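Side-chain contacts in amidase, hydantoinase/carbamoylase family (Burkholderia vietnamiensis, PDB 5I4M), which probably hydrolyses N-carbamoyl-L-amino acids as a dizinc enzyme of the peptidase M20 family, each subunit binding two zinc ions: residues A[147-152]-A[156-161]; A[166-171]-A[381-386]. All coordinates share one frame; numbering follows the deposited sequence.

Contact 1: residues A[147-152]-A[156-161]. With ZN (zinc ion), chain D; 3PG (3-phosphoglyceric acid), chain E.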
# COMPACT_ATOMS: atom_id res chain seq x y z
N THR A 147 -0.88 -25.72 -8.94
CA THR A 147 -1.17 -24.83 -7.81
C THR A 147 -0.45 -23.49 -7.91
O THR A 147 0.74 -23.42 -8.23
CB THR A 147 -0.76 -25.52 -6.51
OG1 THR A 147 -1.60 -26.66 -6.29
CG2 THR A 147 -0.85 -24.56 -5.31
N ASN A 148 -1.18 -22.41 -7.58
CA ASN A 148 -0.61 -21.07 -7.37
C ASN A 148 0.29 -20.64 -8.52
O ASN A 148 1.41 -20.15 -8.32
CB ASN A 148 0.16 -20.99 -6.05
CG ASN A 148 0.62 -19.56 -5.75
OD1 ASN A 148 -0.17 -18.63 -5.87
ND2 ASN A 148 1.90 -19.39 -5.42
N GLU A 149 -0.18 -20.83 -9.75
CA GLU A 149 0.71 -20.53 -10.87
C GLU A 149 1.01 -19.04 -10.96
O GLU A 149 2.10 -18.67 -11.40
CB GLU A 149 0.12 -21.05 -12.19
CG GLU A 149 1.01 -20.89 -13.42
CD GLU A 149 0.92 -19.50 -14.05
OE1 GLU A 149 0.01 -18.73 -13.67
OE2 GLU A 149 1.75 -19.19 -14.92
N GLU A 150 0.09 -18.17 -10.53
CA GLU A 150 0.25 -16.74 -10.82
C GLU A 150 1.38 -16.12 -10.02
O GLU A 150 1.96 -15.11 -10.45
CB GLU A 150 -1.04 -15.98 -10.55
CG GLU A 150 -2.17 -16.21 -11.57
CD GLU A 150 -1.96 -15.45 -12.87
OE1 GLU A 150 -0.88 -14.85 -13.07
OE2 GLU A 150 -2.88 -15.44 -13.72
N GLY A 151 1.69 -16.67 -8.85
CA GLY A 151 2.72 -16.07 -8.01
C GLY A 151 2.37 -14.72 -7.44
O GLY A 151 3.27 -13.95 -7.10
N SER A 152 1.07 -14.41 -7.31
CA SER A 152 0.62 -13.11 -6.81
C SER A 152 0.36 -13.13 -5.31
O SER A 152 0.91 -12.30 -4.57
CB SER A 152 -0.66 -12.68 -7.55
OG SER A 152 -1.15 -11.46 -7.01
N PRO A 156 7.23 -16.90 -5.62
CA PRO A 156 7.00 -16.44 -6.99
C PRO A 156 6.01 -17.31 -7.75
O PRO A 156 5.32 -18.15 -7.17
CB PRO A 156 8.39 -16.55 -7.61
CG PRO A 156 8.94 -17.77 -6.97
CD PRO A 156 8.45 -17.72 -5.53
N ALA A 157 5.97 -17.12 -9.07
CA ALA A 157 5.08 -17.86 -9.93
C ALA A 157 5.57 -19.29 -10.15
O ALA A 157 6.74 -19.62 -9.93
CB ALA A 157 4.96 -17.17 -11.29
N MET A 158 4.64 -20.15 -10.58
CA MET A 158 4.97 -21.46 -11.14
C MET A 158 5.69 -22.37 -10.15
O MET A 158 6.44 -23.27 -10.54
CB MET A 158 5.80 -21.30 -12.42
CG MET A 158 5.09 -20.52 -13.53
SD MET A 158 6.22 -19.49 -14.50
CE MET A 158 7.43 -20.69 -15.03
N VAL A 159 5.49 -22.16 -8.84
CA VAL A 159 6.32 -22.89 -7.89
C VAL A 159 5.91 -24.35 -7.83
O VAL A 159 6.76 -25.23 -7.66
CB VAL A 159 6.28 -22.21 -6.51
CG1 VAL A 159 6.90 -23.10 -5.45
CG2 VAL A 159 7.04 -20.90 -6.56
N ALA A 160 4.62 -24.65 -8.01
CA ALA A 160 4.18 -26.03 -7.85
C ALA A 160 4.63 -26.90 -9.02
O ALA A 160 5.02 -28.06 -8.82
CB ALA A 160 2.66 -26.09 -7.68
N SER A 161 4.60 -26.36 -10.26
CA SER A 161 5.21 -27.10 -11.36
C SER A 161 6.72 -27.09 -11.24
O SER A 161 7.38 -28.03 -11.69
CB SER A 161 4.75 -26.55 -12.71
OG SER A 161 4.95 -25.14 -12.80
ZN ZN D . -1.70 -14.80 -15.29
C1 3PG E . 3.85 -14.48 -15.29
O1 3PG E . 3.65 -13.37 -14.77
O2 3PG E . 4.32 -14.61 -16.45
C2 3PG E . 3.52 -15.71 -14.49
O3 3PG E . 4.23 -16.85 -15.00
C3 3PG E . 2.03 -15.96 -14.61
O1P 3PG E . 1.71 -16.27 -15.97
P 3PG E . 0.15 -16.20 -16.46
O2P 3PG E . -0.66 -16.89 -15.39
O3P 3PG E . -0.14 -14.71 -16.54
O4P 3PG E . 0.16 -16.95 -17.80
O HOH W 1 2.69 -23.83 -10.44
O HOH W 2 3.83 -20.23 -7.29
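The paired glutamates Glu149 and Glu150 of the dizinc site characteristic of the M20 peptidase fold sit on the loop that follows strand 141-145, and residues 156-161, leading into helix 159-164, pack against that loop beside the 3-phosphoglycerate pocket, to which Glu149, Glu150, Ala157 and Met158 all contribute. The backbones are tied directly by one hydrogen bond, from Met158 N to Glu149 O (3.1 Å). The methyl CB of Ala157 lies against the same oxygen, and the CA atoms of Gly151, a residue with positive phi (67°), and Ala157 come within 3.5 Å of each other.

Two waters extend the join. One donates to both Asn148 O and Pro156 O and accepts from Val159 N, while the other links Thr147 O to Ser161 N in the first turn of the helix, where Ala160 CB rests on Thr147 CB at 3.7 Å.

The side chains of Glu149 and Met158 run side by side in the same direction, Met158 CG lying 3.9 Å from Glu149 OE2. With CG anti to the backbone N (chi1 -176°) and a bend at chi2, Glu149 brings its carboxylate to the phosphate end of the ligand; Glu150, whose CG is instead anti to its carbonyl carbon, binds a zinc ion with both oxygens. Asp115 and His403 complete that metal's protein ligands, Gln108 hydrogen-bonds to Glu150 OE1, and Asp106 receives the backbone N-H groups of both glutamates. At the other end of the ligand from its phosphate, Met158 SD stands 3.3 Å from the hydroxyl O3 of 3-phosphoglycerate.

Contact 2: residues A[166-171]-A[381-386]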
# COMPACT_ATOMS: atom_id res chain seq x y z
N GLY A 166 11.45 -30.68 -10.32
CA GLY A 166 12.73 -30.86 -9.66
C GLY A 166 13.55 -29.59 -9.54
O GLY A 166 14.73 -29.66 -9.17
N VAL A 167 12.95 -28.44 -9.84
CA VAL A 167 13.66 -27.17 -9.76
C VAL A 167 13.74 -26.69 -8.31
O VAL A 167 14.77 -26.15 -7.89
CB VAL A 167 12.98 -26.14 -10.67
CG1 VAL A 167 13.57 -24.75 -10.46
CG2 VAL A 167 13.12 -26.57 -12.12
N PHE A 168 12.67 -26.87 -7.55
CA PHE A 168 12.54 -26.45 -6.16
C PHE A 168 12.23 -27.65 -5.28
O PHE A 168 11.47 -28.53 -5.68
CB PHE A 168 11.39 -25.44 -5.98
CG PHE A 168 11.45 -24.26 -6.88
CD1 PHE A 168 12.54 -23.41 -6.86
CD2 PHE A 168 10.38 -23.95 -7.72
CE1 PHE A 168 12.59 -22.30 -7.68
CE2 PHE A 168 10.42 -22.84 -8.53
CZ PHE A 168 11.52 -22.01 -8.52
N PRO A 169 12.76 -27.70 -4.05
CA PRO A 169 12.34 -28.77 -3.13
C PRO A 169 10.94 -28.50 -2.61
O PRO A 169 10.49 -27.36 -2.51
CB PRO A 169 13.38 -28.70 -2.01
CG PRO A 169 13.95 -27.34 -2.07
CD PRO A 169 13.78 -26.82 -3.48
N LEU A 170 10.24 -29.59 -2.27
CA LEU A 170 8.89 -29.47 -1.74
C LEU A 170 8.82 -28.47 -0.59
O LEU A 170 7.90 -27.65 -0.52
CB LEU A 170 8.38 -30.84 -1.29
CG LEU A 170 6.99 -30.85 -0.64
CD1 LEU A 170 5.91 -30.37 -1.60
CD2 LEU A 170 6.71 -32.25 -0.12
N GLU A 171 9.79 -28.54 0.33
CA GLU A 171 9.70 -27.69 1.52
C GLU A 171 9.76 -26.21 1.15
O GLU A 171 9.21 -25.37 1.88
CB GLU A 171 10.82 -28.07 2.50
CG GLU A 171 12.19 -28.27 1.88
CD GLU A 171 12.49 -29.73 1.49
OE1 GLU A 171 13.54 -30.26 1.94
OE2 GLU A 171 11.71 -30.33 0.73
N ALA A 381 4.04 -25.02 -18.22
CA ALA A 381 4.73 -25.72 -19.29
C ALA A 381 6.22 -25.37 -19.35
O ALA A 381 7.03 -26.19 -19.79
CB ALA A 381 4.08 -25.40 -20.63
N CYS A 382 6.62 -24.16 -18.92
CA CYS A 382 8.04 -23.81 -18.95
C CYS A 382 8.85 -24.72 -18.05
O CYS A 382 10.00 -25.06 -18.36
CB CYS A 382 8.26 -22.35 -18.55
SG CYS A 382 7.37 -21.18 -19.62
N TYR A 383 8.29 -25.12 -16.91
CA TYR A 383 8.99 -26.06 -16.04
C TYR A 383 8.83 -27.50 -16.52
O TYR A 383 9.78 -28.29 -16.42
CB TYR A 383 8.50 -25.90 -14.60
CG TYR A 383 9.21 -24.77 -13.87
CD1 TYR A 383 10.58 -24.58 -14.01
CD2 TYR A 383 8.50 -23.89 -13.05
CE1 TYR A 383 11.23 -23.55 -13.33
CE2 TYR A 383 9.15 -22.86 -12.38
CZ TYR A 383 10.51 -22.69 -12.52
OH TYR A 383 11.15 -21.67 -11.85
N LEU A 384 7.66 -27.87 -17.05
CA LEU A 384 7.51 -29.22 -17.58
C LEU A 384 8.51 -29.49 -18.69
O LEU A 384 8.97 -30.62 -18.85
CB LEU A 384 6.10 -29.43 -18.09
CG LEU A 384 5.03 -29.31 -17.02
CD1 LEU A 384 3.64 -29.62 -17.60
CD2 LEU A 384 5.35 -30.25 -15.87
N ALA A 385 8.87 -28.45 -19.46
CA ALA A 385 9.82 -28.64 -20.55
C ALA A 385 11.17 -29.13 -20.07
O ALA A 385 11.92 -29.70 -20.86
CB ALA A 385 9.99 -27.33 -21.33
N GLN A 386 11.50 -28.91 -18.79
CA GLN A 386 12.78 -29.38 -18.27
C GLN A 386 12.81 -30.89 -18.05
O GLN A 386 13.89 -31.47 -17.95
CB GLN A 386 13.11 -28.67 -16.96
CG GLN A 386 13.28 -27.14 -17.09
CD GLN A 386 13.93 -26.53 -15.87
OE1 GLN A 386 14.59 -27.22 -15.09
NE2 GLN A 386 13.74 -25.22 -15.68
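Apolar contacts dominate where Val167 and Phe168 meet Tyr383, the phenol ring being approached by both residues. Val167 crosses Tyr383 at about a right angle and spreads its two methyls along one side of the ring: CG2 is 3.7 Å from Tyr383 CD1, and CG1 is 3.9 Å from Tyr383 CE1. The valine has CG1 anti to its own backbone N (chi1 172°), which turns that methyl toward Phe168 as well, where it lies 3.8 Å above the ring plane, over the centre. CG1 therefore touches both aromatic side chains.

The aromatic pair itself is oblique, with centroids 5.8 Å apart and planes at 80°. Phe168 meets the outer end of the tyrosine through its CE2 and CZ atoms, and the nearest approach is Phe168 CZ to Tyr383 OH at 3.4 Å, a van der Waals contact. Phe168 also stacks on Tyr172, and Val163 of helix 159-164 touches it.

In the M20 fold these residues join the link between helices 159-164 and 170-175 to the short helix 380-384, which precedes strand 390-395. Gly166, with positive phi, closes helix 159-164 in a Schellman motif, and Val167 and Phe168 come next in the chain. Tyr383 is buried, and Ser161, Met158 and Phe344 also pack on it.

The polar element is the amide of Gln386, at the more exposed margin. Its chain is extended beyond CG and crosses Val167 at about a right angle, bringing OE1 to 3.4 Å from Val167 CG2. The amide nitrogen NE2 meanwhile lies at the edge of the Tyr383 ring, in its plane.

Contact 1 is wholly buried and belongs to the active site, whereas contact 2 lies farther from the centre of the chain and grades from the buried Tyr383 to the exposed Gln386. Their chemistry differs accordingly: backbone and water-mediated hydrogen bonds with metal-binding carboxylates in 147-152/156-161, and apolar and aromatic contacts without a cross-segment hydrogen bond in 166-171/381-386. Helix 159-164 begins in contact 1 and ends just before 166-171, while helix 380-384 belongs to contact 2 and also packs on Glu149, Met158 and Ser161 of contact 1. The two touch directly, Met158 O lying 3.3 Å from Tyr383 CE2 and Val159 O 3.8 Å from Phe168 CD2.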